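Local atomic coordinates of putative uncharacterized protein (Lodderomyces elongisporus, PDB entry 4IVF), a protein that binds glutathione, two molecules per subunit, and probably catalyses glutathione-dependent reactions, as a member of the glutathione S-transferase superfamily. Residues I21-F24 / L25-G29; Y110-F113 / Q114-N118; Y151-F154 / E155-S159; L191-I195 / N196-L200; L209-P212 / A213-K216. One frame throughout, in Å; residues are numbered along the deposited sequence.

Contact 1 (I21-F24 / L25-G29)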
# COMPACT_ATOMS: atom_id res chain seq x y z
N ILE F 21 -10.09 9.01 -4.28
CA ILE F 21 -9.49 10.18 -4.89
C ILE F 21 -10.53 11.27 -5.13
O ILE F 21 -10.27 12.44 -4.87
CB ILE F 21 -8.74 9.82 -6.20
CG1 ILE F 21 -7.71 8.72 -5.94
CG2 ILE F 21 -8.07 11.05 -6.77
CD1 ILE F 21 -6.97 8.85 -4.62
N SER F 22 -11.71 10.89 -5.61
CA SER F 22 -12.73 11.91 -5.89
C SER F 22 -13.22 12.56 -4.60
O SER F 22 -13.44 13.77 -4.55
CB SER F 22 -13.89 11.34 -6.70
OG SER F 22 -14.64 10.39 -5.97
N ILE F 23 -13.39 11.76 -3.55
CA ILE F 23 -13.69 12.31 -2.23
C ILE F 23 -12.58 13.25 -1.72
O ILE F 23 -12.87 14.35 -1.24
CB ILE F 23 -13.94 11.20 -1.19
CG1 ILE F 23 -15.24 10.46 -1.50
CG2 ILE F 23 -14.01 11.80 0.22
CD1 ILE F 23 -15.42 9.20 -0.73
N PHE F 24 -11.32 12.84 -1.82
CA PHE F 24 -10.26 13.70 -1.29
C PHE F 24 -10.14 15.01 -2.06
O PHE F 24 -9.94 16.06 -1.47
CB PHE F 24 -8.90 13.02 -1.20
CG PHE F 24 -7.98 13.66 -0.21
CD1 PHE F 24 -8.46 14.03 1.04
CD2 PHE F 24 -6.66 13.90 -0.51
CE1 PHE F 24 -7.63 14.65 1.98
CE2 PHE F 24 -5.82 14.51 0.41
CZ PHE F 24 -6.30 14.88 1.66
N LEU F 25 -10.27 14.93 -3.39
CA LEU F 25 -10.26 16.14 -4.21
C LEU F 25 -11.38 17.10 -3.79
O LEU F 25 -11.16 18.30 -3.69
CB LEU F 25 -10.37 15.79 -5.70
CG LEU F 25 -9.16 15.11 -6.34
CD1 LEU F 25 -9.51 14.54 -7.72
CD2 LEU F 25 -7.98 16.07 -6.45
N GLU F 26 -12.57 16.56 -3.54
CA GLU F 26 -13.70 17.38 -3.12
C GLU F 26 -13.45 18.02 -1.75
O GLU F 26 -13.75 19.20 -1.53
CB GLU F 26 -14.99 16.56 -3.10
CG GLU F 26 -15.51 16.14 -4.47
CD GLU F 26 -16.00 17.31 -5.31
OE1 GLU F 26 -16.19 18.42 -4.76
OE2 GLU F 26 -16.20 17.13 -6.53
N VAL F 27 -12.90 17.24 -0.83
CA VAL F 27 -12.56 17.72 0.50
C VAL F 27 -11.56 18.87 0.40
O VAL F 27 -11.69 19.86 1.11
CB VAL F 27 -11.99 16.58 1.36
CG1 VAL F 27 -11.30 17.14 2.60
CG2 VAL F 27 -13.10 15.63 1.77
N LEU F 28 -10.58 18.74 -0.49
CA LEU F 28 -9.54 19.76 -0.62
C LEU F 28 -10.00 20.98 -1.43
O LEU F 28 -9.26 21.96 -1.54
CB LEU F 28 -8.29 19.18 -1.27
CG LEU F 28 -7.44 18.17 -0.52
CD1 LEU F 28 -6.39 17.61 -1.46
CD2 LEU F 28 -6.81 18.81 0.66
N GLY F 29 -11.20 20.92 -2.00
CA GLY F 29 -11.73 22.04 -2.77
C GLY F 29 -11.02 22.30 -4.09
O GLY F 29 -10.92 23.45 -4.53

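Contact 2 (Y110-F113 / Q114-N118). With GSH (glutathione), chain J.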
# COMPACT_ATOMS: atom_id res chain seq x y z
N TYR F 110 -1.30 3.90 8.67
CA TYR F 110 -2.67 3.43 8.53
C TYR F 110 -3.16 3.54 7.08
O TYR F 110 -3.94 2.70 6.60
CB TYR F 110 -3.59 4.15 9.52
CG TYR F 110 -3.23 3.89 10.97
CD1 TYR F 110 -2.63 2.69 11.36
CD2 TYR F 110 -3.49 4.84 11.96
CE1 TYR F 110 -2.30 2.45 12.70
CE2 TYR F 110 -3.16 4.62 13.29
CZ TYR F 110 -2.57 3.43 13.65
OH TYR F 110 -2.25 3.22 14.97
N LEU F 111 -2.70 4.57 6.37
CA LEU F 111 -2.91 4.65 4.94
C LEU F 111 -2.36 3.41 4.24
O LEU F 111 -3.06 2.77 3.46
CB LEU F 111 -2.27 5.91 4.34
CG LEU F 111 -2.29 5.94 2.79
CD1 LEU F 111 -3.71 6.00 2.25
CD2 LEU F 111 -1.47 7.09 2.24
N ILE F 112 -1.10 3.06 4.51
CA ILE F 112 -0.49 1.90 3.86
C ILE F 112 -1.23 0.61 4.23
O ILE F 112 -1.50 -0.23 3.36
CB ILE F 112 1.04 1.79 4.15
CG1 ILE F 112 1.79 3.00 3.57
CG2 ILE F 112 1.61 0.49 3.60
CD1 ILE F 112 1.39 3.37 2.18
N PHE F 113 -1.59 0.49 5.51
CA PHE F 113 -2.41 -0.63 5.99
C PHE F 113 -3.69 -0.77 5.17
O PHE F 113 -4.07 -1.88 4.79
CB PHE F 113 -2.74 -0.43 7.48
CG PHE F 113 -3.60 -1.53 8.08
CD1 PHE F 113 -3.41 -2.86 7.74
CD2 PHE F 113 -4.57 -1.22 9.03
CE1 PHE F 113 -4.20 -3.85 8.31
CE2 PHE F 113 -5.35 -2.21 9.61
CZ PHE F 113 -5.16 -3.53 9.24
N GLN F 114 -4.36 0.34 4.91
CA GLN F 114 -5.55 0.32 4.07
C GLN F 114 -5.23 -0.18 2.66
O GLN F 114 -5.86 -1.12 2.19
CB GLN F 114 -6.23 1.70 4.03
CG GLN F 114 -7.64 1.67 3.43
CD GLN F 114 -7.64 1.43 1.92
OE1 GLN F 114 -6.92 2.11 1.17
NE2 GLN F 114 -8.41 0.45 1.47
N VAL F 115 -4.27 0.45 1.97
CA VAL F 115 -3.98 0.05 0.58
C VAL F 115 -3.30 -1.31 0.48
O VAL F 115 -3.37 -1.97 -0.56
CB VAL F 115 -3.15 1.11 -0.19
CG1 VAL F 115 -3.82 2.49 -0.13
CG2 VAL F 115 -1.70 1.18 0.33
N ALA F 116 -2.65 -1.74 1.55
CA ALA F 116 -1.89 -2.99 1.51
C ALA F 116 -2.67 -4.21 2.01
O ALA F 116 -2.33 -5.35 1.65
CB ALA F 116 -0.59 -2.85 2.28
N GLU F 117 -3.70 -4.00 2.82
CA GLU F 117 -4.45 -5.15 3.34
C GLU F 117 -5.96 -5.00 3.17
O GLU F 117 -6.62 -5.90 2.66
CB GLU F 117 -4.01 -5.49 4.77
CG GLU F 117 -2.52 -5.89 4.80
CD GLU F 117 -1.94 -6.13 6.19
OE1 GLU F 117 -2.50 -6.95 6.94
OE2 GLU F 117 -0.91 -5.51 6.52
N ASN F 118 -6.50 -3.85 3.53
CA ASN F 118 -7.94 -3.64 3.41
C ASN F 118 -8.43 -3.81 1.96
O ASN F 118 -9.17 -4.73 1.66
CB ASN F 118 -8.34 -2.29 4.03
CG ASN F 118 -9.80 -1.95 3.79
OD1 ASN F 118 -10.11 -0.89 3.25
ND2 ASN F 118 -10.70 -2.85 4.16
N1 GSH J . 1.30 -5.23 4.71
CA1 GSH J . 2.24 -5.68 5.70
C1 GSH J . 3.54 -5.07 5.46
O11 GSH J . 4.34 -4.96 6.41
O12 GSH J . 3.87 -4.65 4.33
CB1 GSH J . 2.38 -7.19 5.58
CG1 GSH J . 2.87 -7.74 6.85
CD1 GSH J . 2.82 -9.26 6.84
OE1 GSH J . 2.23 -9.90 5.94
N2 GSH J . 3.48 -10.00 7.96
CA2 GSH J . 3.46 -11.45 7.99
C2 GSH J . 2.89 -11.88 9.31
O2 GSH J . 3.22 -11.26 10.32
CB2 GSH J . 4.83 -11.97 7.87
SG2 GSH J . 5.62 -11.36 6.41
N3 GSH J . 1.98 -13.01 9.36
CA3 GSH J . 1.41 -13.47 10.62
C3 GSH J . -0.08 -13.40 10.61
O31 GSH J . -0.67 -12.80 9.67
O32 GSH J . -0.75 -13.95 11.54

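Contact 3 (Y151-F154 / E155-S159)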
# COMPACT_ATOMS: atom_id res chain seq x y z
N TYR F 151 -11.29 -4.92 9.60
CA TYR F 151 -12.16 -3.91 10.16
C TYR F 151 -12.12 -3.94 11.68
O TYR F 151 -12.25 -2.91 12.33
CB TYR F 151 -13.57 -4.06 9.61
CG TYR F 151 -13.67 -3.47 8.22
CD1 TYR F 151 -13.55 -4.26 7.09
CD2 TYR F 151 -13.84 -2.10 8.05
CE1 TYR F 151 -13.61 -3.71 5.83
CE2 TYR F 151 -13.90 -1.54 6.78
CZ TYR F 151 -13.79 -2.36 5.68
OH TYR F 151 -13.86 -1.82 4.42
N GLY F 152 -11.91 -5.13 12.23
CA GLY F 152 -11.69 -5.28 13.66
C GLY F 152 -10.45 -4.54 14.10
O GLY F 152 -10.41 -3.95 15.18
N VAL F 153 -9.42 -4.55 13.26
CA VAL F 153 -8.18 -3.85 13.58
C VAL F 153 -8.42 -2.35 13.54
O VAL F 153 -8.03 -1.62 14.46
CB VAL F 153 -7.05 -4.22 12.59
CG1 VAL F 153 -5.80 -3.38 12.87
CG2 VAL F 153 -6.74 -5.71 12.66
N PHE F 154 -9.06 -1.88 12.47
CA PHE F 154 -9.46 -0.48 12.39
C PHE F 154 -10.35 -0.03 13.57
O PHE F 154 -10.32 1.13 13.97
CB PHE F 154 -10.15 -0.18 11.06
CG PHE F 154 -9.20 0.03 9.90
CD1 PHE F 154 -8.34 1.13 9.87
CD2 PHE F 154 -9.20 -0.86 8.82
CE1 PHE F 154 -7.47 1.33 8.78
CE2 PHE F 154 -8.34 -0.67 7.73
CZ PHE F 154 -7.47 0.43 7.70
N GLU F 155 -11.16 -0.96 14.10
CA GLU F 155 -11.97 -0.67 15.28
C GLU F 155 -11.07 -0.49 16.49
O GLU F 155 -11.27 0.42 17.29
CB GLU F 155 -12.98 -1.80 15.52
CG GLU F 155 -13.91 -1.61 16.69
CD GLU F 155 -14.92 -0.48 16.48
OE1 GLU F 155 -14.91 0.15 15.40
OE2 GLU F 155 -15.72 -0.23 17.40
N ASP F 156 -10.07 -1.37 16.62
CA ASP F 156 -9.09 -1.24 17.68
C ASP F 156 -8.32 0.10 17.57
O ASP F 156 -8.12 0.78 18.57
CB ASP F 156 -8.11 -2.41 17.66
CG ASP F 156 -7.21 -2.42 18.89
OD1 ASP F 156 -7.54 -1.70 19.85
OD2 ASP F 156 -6.19 -3.15 18.89
N ILE F 157 -7.92 0.46 16.35
CA ILE F 157 -7.20 1.71 16.10
C ILE F 157 -8.02 2.91 16.59
O ILE F 157 -7.51 3.76 17.33
CB ILE F 157 -6.82 1.85 14.60
CG1 ILE F 157 -5.78 0.79 14.24
CG2 ILE F 157 -6.25 3.22 14.31
CD1 ILE F 157 -5.44 0.75 12.79
N LEU F 158 -9.30 2.94 16.20
CA LEU F 158 -10.20 3.99 16.66
C LEU F 158 -10.32 4.03 18.17
O LEU F 158 -10.43 5.11 18.75
CB LEU F 158 -11.58 3.82 16.03
CG LEU F 158 -11.71 4.19 14.56
CD1 LEU F 158 -13.09 3.86 14.08
CD2 LEU F 158 -11.41 5.66 14.36
N SER F 159 -10.31 2.86 18.81
CA SER F 159 -10.46 2.75 20.26
C SER F 159 -9.26 3.34 21.00
O SER F 159 -9.37 3.76 22.16
CB SER F 159 -10.67 1.30 20.69
OG SER F 159 -9.45 0.59 20.68

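Contact 4 (L191-I195 / N196-L200)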
# COMPACT_ATOMS: atom_id res chain seq x y z
N LEU F 191 -21.58 -6.98 0.48
CA LEU F 191 -21.32 -8.29 1.09
C LEU F 191 -22.25 -8.57 2.28
O LEU F 191 -22.07 -9.56 2.99
CB LEU F 191 -19.87 -8.39 1.55
CG LEU F 191 -18.75 -8.19 0.52
CD1 LEU F 191 -17.42 -8.01 1.23
CD2 LEU F 191 -18.69 -9.34 -0.50
N GLU F 192 -23.24 -7.71 2.48
CA GLU F 192 -24.12 -7.81 3.64
C GLU F 192 -23.36 -7.79 4.97
O GLU F 192 -23.79 -8.37 5.97
CB GLU F 192 -25.04 -9.03 3.54
CG GLU F 192 -25.93 -8.94 2.34
CD GLU F 192 -26.95 -10.04 2.23
OE1 GLU F 192 -26.78 -11.13 2.82
OE2 GLU F 192 -27.94 -9.81 1.52
N ILE F 193 -22.22 -7.12 4.98
CA ILE F 193 -21.50 -6.88 6.21
C ILE F 193 -21.91 -5.51 6.78
O ILE F 193 -21.63 -4.47 6.19
CB ILE F 193 -19.98 -6.94 6.00
CG1 ILE F 193 -19.57 -8.37 5.65
CG2 ILE F 193 -19.24 -6.49 7.24
CD1 ILE F 193 -18.12 -8.47 5.15
N ASP F 194 -22.60 -5.54 7.91
CA ASP F 194 -23.04 -4.32 8.54
C ASP F 194 -21.85 -3.75 9.30
O ASP F 194 -21.34 -4.40 10.21
CB ASP F 194 -24.20 -4.63 9.50
CG ASP F 194 -24.83 -3.38 10.09
OD1 ASP F 194 -24.34 -2.25 9.84
OD2 ASP F 194 -25.82 -3.53 10.81
N ILE F 195 -21.42 -2.54 8.94
CA ILE F 195 -20.26 -1.94 9.59
C ILE F 195 -20.62 -1.50 11.03
O ILE F 195 -19.74 -1.19 11.83
CB ILE F 195 -19.72 -0.75 8.77
CG1 ILE F 195 -18.33 -0.35 9.26
CG2 ILE F 195 -20.69 0.41 8.81
CD1 ILE F 195 -17.76 0.87 8.57
N ASN F 196 -21.91 -1.51 11.36
CA ASN F 196 -22.34 -1.08 12.69
C ASN F 196 -21.99 -2.08 13.77
O ASN F 196 -21.99 -1.74 14.95
CB ASN F 196 -23.83 -0.74 12.70
CG ASN F 196 -24.10 0.63 12.14
OD1 ASN F 196 -23.26 1.51 12.24
ND2 ASN F 196 -25.27 0.82 11.54
N GLN F 197 -21.66 -3.31 13.37
CA GLN F 197 -21.20 -4.31 14.33
C GLN F 197 -19.89 -3.87 15.01
O GLN F 197 -19.56 -4.34 16.09
CB GLN F 197 -21.04 -5.67 13.65
CG GLN F 197 -19.80 -5.80 12.77
CD GLN F 197 -19.86 -7.03 11.88
OE1 GLN F 197 -19.24 -8.06 12.18
NE2 GLN F 197 -20.61 -6.94 10.80
N TRP F 198 -19.14 -2.98 14.35
CA TRP F 198 -18.00 -2.32 14.98
C TRP F 198 -18.45 -0.90 15.31
O TRP F 198 -18.42 -0.02 14.44
CB TRP F 198 -16.78 -2.30 14.06
CG TRP F 198 -16.37 -3.66 13.55
CD1 TRP F 198 -15.66 -4.61 14.22
CD2 TRP F 198 -16.62 -4.21 12.25
NE1 TRP F 198 -15.47 -5.72 13.43
CE2 TRP F 198 -16.05 -5.50 12.21
CE3 TRP F 198 -17.30 -3.74 11.11
CZ2 TRP F 198 -16.13 -6.31 11.08
CZ3 TRP F 198 -17.36 -4.54 10.00
CH2 TRP F 198 -16.79 -5.82 9.99
N PRO F 199 -18.87 -0.67 16.56
CA PRO F 199 -19.64 0.54 16.89
C PRO F 199 -18.86 1.84 16.70
O PRO F 199 -19.44 2.83 16.26
CB PRO F 199 -20.04 0.32 18.36
CG PRO F 199 -19.07 -0.68 18.89
CD PRO F 199 -18.73 -1.57 17.72
N LEU F 200 -17.56 1.84 16.99
CA LEU F 200 -16.75 3.03 16.73
C LEU F 200 -16.65 3.33 15.22
O LEU F 200 -16.82 4.48 14.81
CB LEU F 200 -15.36 2.89 17.35
CG LEU F 200 -15.28 2.71 18.87
CD1 LEU F 200 -13.84 2.67 19.27
CD2 LEU F 200 -16.02 3.81 19.62
O HOH W 1 -27.30 -1.24 11.49

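Contact 5 (L209-P212 / A213-K216)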
# COMPACT_ATOMS: atom_id res chain seq x y z
N LEU F 209 -20.25 10.40 6.14
CA LEU F 209 -21.27 10.49 5.10
C LEU F 209 -22.14 11.72 5.27
O LEU F 209 -22.92 12.06 4.38
CB LEU F 209 -22.17 9.27 5.12
CG LEU F 209 -21.57 7.91 4.83
CD1 LEU F 209 -22.68 6.90 5.04
CD2 LEU F 209 -21.08 7.85 3.41
N LYS F 210 -22.00 12.40 6.40
CA LYS F 210 -22.76 13.62 6.63
C LYS F 210 -22.09 14.79 5.94
O LYS F 210 -22.71 15.82 5.71
CB LYS F 210 -22.89 13.91 8.13
CG LYS F 210 -23.78 12.95 8.89
CD LYS F 210 -23.97 13.44 10.32
CE LYS F 210 -25.09 12.68 11.02
NZ LYS F 210 -25.40 13.29 12.35
N LEU F 211 -20.81 14.64 5.61
CA LEU F 211 -20.05 15.70 4.95
C LEU F 211 -20.46 15.81 3.49
O LEU F 211 -20.45 14.81 2.75
CB LEU F 211 -18.55 15.43 5.03
CG LEU F 211 -17.95 15.02 6.38
CD1 LEU F 211 -16.44 15.06 6.31
CD2 LEU F 211 -18.46 15.90 7.50
N PRO F 212 -20.83 17.02 3.06
CA PRO F 212 -21.21 17.28 1.67
C PRO F 212 -20.12 16.89 0.66
O PRO F 212 -20.45 16.35 -0.38
CB PRO F 212 -21.45 18.80 1.66
CG PRO F 212 -21.82 19.13 3.06
CD PRO F 212 -21.00 18.21 3.91
N ALA F 213 -18.84 17.14 0.97
CA ALA F 213 -17.76 16.74 0.07
C ALA F 213 -17.64 15.23 -0.09
O ALA F 213 -17.19 14.74 -1.13
CB ALA F 213 -16.44 17.31 0.53
N VAL F 214 -18.03 14.48 0.93
CA VAL F 214 -17.97 13.02 0.83
C VAL F 214 -19.10 12.54 -0.08
O VAL F 214 -18.88 11.76 -1.00
CB VAL F 214 -18.06 12.34 2.21
CG1 VAL F 214 -18.40 10.88 2.07
CG2 VAL F 214 -16.74 12.51 2.98
N GLN F 215 -20.31 13.02 0.19
CA GLN F 215 -21.47 12.67 -0.60
C GLN F 215 -21.24 12.96 -2.08
O GLN F 215 -21.67 12.20 -2.93
CB GLN F 215 -22.69 13.45 -0.10
CG GLN F 215 -23.03 13.23 1.36
CD GLN F 215 -24.09 14.18 1.83
OE1 GLN F 215 -24.72 14.86 1.03
NE2 GLN F 215 -24.30 14.25 3.15
N LYS F 216 -20.54 14.06 -2.37
CA LYS F 216 -20.26 14.45 -3.75
C LYS F 216 -19.25 13.50 -4.40
O LYS F 216 -19.48 13.02 -5.50
CB LYS F 216 -19.78 15.90 -3.81
CG LYS F 216 -19.36 16.36 -5.21
CD LYS F 216 -20.51 16.33 -6.19
CE LYS F 216 -20.05 16.74 -7.57
NZ LYS F 216 -21.12 16.50 -8.60

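Contact 1 (I21-F24 / L25-G29)
Phe24 and Leu28 meet one helical turn apart near the end of helix 16-27. The CD1 methyl of Leu28 sits over one face of the Phe24 ring, 4.1 Å from its centroid, and makes a CH-pi contact. Its closest ring atom is Phe24 CE2, at 3.7 Å. The Phe24 ring reaches this place because CG is anti to the backbone N (chi1 -158°), which turns it along the helix toward its C-terminal end. Leu25 CD1 touches Ile21 CG2 at 3.9 Å, and Leu25 N bonds to Ile21 O at 2.9 Å. Val27 CG2 lies 4.2 Å from Ile23 CG2. Along the backbone, Val27 N to Ile23 O and Leu28 N to Phe24 O continue the helical ladder. Gly29 then takes a positive phi (69°) and closes the helix with a Schellman motif. Beyond the two segments, Phe179 meets the Phe24 ring, and Leu25 leans on Leu85 of helix 78-89. The polar ends look elsewhere: Ser22 OG bonds to Gly217 O and Glu26 OE2 to Tyr32 OH. The chemistry is mainly apolar: the N-H groups of Leu25 to Leu28 each bond to a carbonyl one turn back, and the two polar side chains pair with other elements.

Contact 2 (Y110-F113 / Q114-N118)
Phe113 and Glu117 stand one turn apart on helix 102-131 and meet ring edge to carboxylate. Glu117 CD lies in the plane of the ring, at its edge, and OE1 is 3.8 Å from Phe113 CE1. The ring and carboxylate planes are 79° apart. Phe113 has CG anti to its N (chi1 179°), which swings the ring toward the next turn.

Apolar contacts line another side of the helix. Leu111 CD1 meets Val115 CG1, Ile112 CD1 meets Val115 CG2, and Ile112 CG2 meets Ala116 CB, each at 4.2 Å.

Among the backbone bonds, Phe113 O takes Glu117 N at 2.9 Å and, weakly, Asn118 N at 3.4 Å. This double use marks a wider pi-type turn at 114-118. In the side chains, Gln114 NE2 gives an almost straight bond (174°) to Asn118 OD1 at 2.8 Å. The acceptor lies in the amide plane of Gln114, and Gln114 OE1 bonds to Lys20, so both ends of this amide are held.

Charged and polar partners gather on Glu117. OE2 accepts a bond from the glutathione amine N1 at 2.9 Å, while OE1 forms a salt bridge with Arg57 of the second subunit. Gln77 and Asn55 of that subunit give it hydrogen bonds. This glutathione is further held by Thr78 and Ile58 of the second subunit. The site is thus built across the dimer interface, as in other glutathione S-transferases where an acidic residue of one subunit reaches the glutathione bound by the other.

Contact 3 (Y151-F154 / E155-S159)
Ile157 touches both Val153 and Phe154 on one side of helix 137-159. Its CD1 methyl is 4.1 Å from Val153 CG1 and equally far from Phe154 CD1. The Ile157 chain is extended at chi2 (174°), and its CG1 stands beside the backbone N, which directs the methyl back to the preceding turn. Val153 answers with CG1 anti to its own N. Phe154 lies side by side with Ile157, and the two point the same way. Its CG is anti to the carbonyl carbon (chi1 -80°), which tilts the ring back toward the start of the helix. Leu158 extends from the next position, and its CG rests 3.4 Å from Phe154 O.

The polar chains turn off the helix. Glu155 bends at chi2, and its two carboxylate oxygens accept bonds from the backbone N atoms of Leu200 and Leu201. Asp156 holds Arg160 in a salt bridge. Ser159 OG folds back to its own helix and bonds to Asp156 O at 2.5 Å. The backbone bonds of this stretch are regular, with Ile157 N to Val153 O at 2.8 Å.

Helix 102-131 packs along this face, where Phe113 meets the Phe154 ring and Tyr110 meets Ile157. Helix 176-185 covers Phe154 and Tyr151 through Leu181. Helix 199-209 begins beside Glu155, with Pro199 against its side chain. Pro54 of the second subunit packs on Val153, Asp156 and Ile157, which leaves this helix between the neighbouring helices of its own domain and the dimer partner.

Contact 4 (L191-I195 / N196-L200)
Trp198 lays the six-membered end of its indole against Ile193 and Ile195. Its CH2 is 3.7 Å from Ile193 CG2, and its CE3 is 4.0 Å from Ile195 CG1. The Ile195 and Trp198 side chains cross at about a right angle. Ile195 O approaches the indole at its edge, near the ring plane, and also accepts the Trp198 N-H at 3.1 Å from above the carbonyl plane. One face of the indole carries Gln197 CG, 3.5 Å above the plane.

Gln197 turns back over the chain. Its CG sits between the backbone N and the carbonyl carbon (chi1 76°), and the extended chain then brings NE2 to Asp194 O at 2.7 Å. Gln197 N adds a weak bond to the same oxygen. Asp194 also works through its side chain. Its OD1 takes Asn196 N at 3.0 Å from above the carboxylate plane, and this bond closes an Asx turn. A water joins Asp194 OD2 to Asn196 ND2.

These bonds fold the chain into a short 3-10 turn just before helix 199-209, with Trp198 at the N-cap position. The turn lies on the outside of the C-terminal helical domain. Tyr151 of helix 137-159 meets the indole, Trp198 also touches Glu155 of the same helix, and Ile195 packs inward on Leu201 and Tyr205 of helix 199-209.

Contact 5 (L209-P212 / A213-K216)
Gln215 reaches back across the start of helix 212-217 to the chain that leads into it. Its CB lies 3.7 Å from Pro212 O. CG is anti to the carbonyl carbon (chi1 -58°), and this brings it close to two carbonyl oxygens, Leu209 O at 3.2 Å and Leu211 O at 3.3 Å. CD passes 3.5 Å from Leu209 O. At the tip, NE2 bonds to Leu209 O at 2.9 Å, and that oxygen lies close to the amide plane of the glutamine. The bond ties the first turn of this helix to the end of helix 199-209.

Leu211 is the N-cap residue, and Pro212 follows it as the first residue of the new helix. Here the two C-terminal helices of the glutathione S-transferase helical domain are joined by a tight bend. Leu211 O accepts Gln215 N at 3.1 Å in an almost straight bond (172°), with a weaker bond from Val214 N. Pro212 O takes Lys216 N.

The two methyls of Val214 meet different leucines: CG2 lies 4.0 Å from Leu211 CB, while CG1 approaches Leu209 CD2. Val214 also packs on Ile23 of helix 16-27, and Ala213 and Lys216 lie against Glu26.

In the fold
Contacts 1 and 5 touch, with centres about 10 Å apart. Glu26 CB is 3.5 Å from Ala213 O, which brings helix 16-27 of the thioredoxin-like domain against the last helix, 212-217. Contacts 2 and 3 also touch, their centres about 13 Å apart, and both reach the second subunit. Contacts 3 and 4 touch where Ser159 CA lies 3.5 Å from Leu200 CD1, their centres about 12 Å apart. Contact 2 is the one at the glutathione, through Glu117. In contact 1 the side chain of Ile21 lies about 7 Å from a bound glutathione, nearest atoms, and contacts 4 and 5 lie away from the glutathione sites.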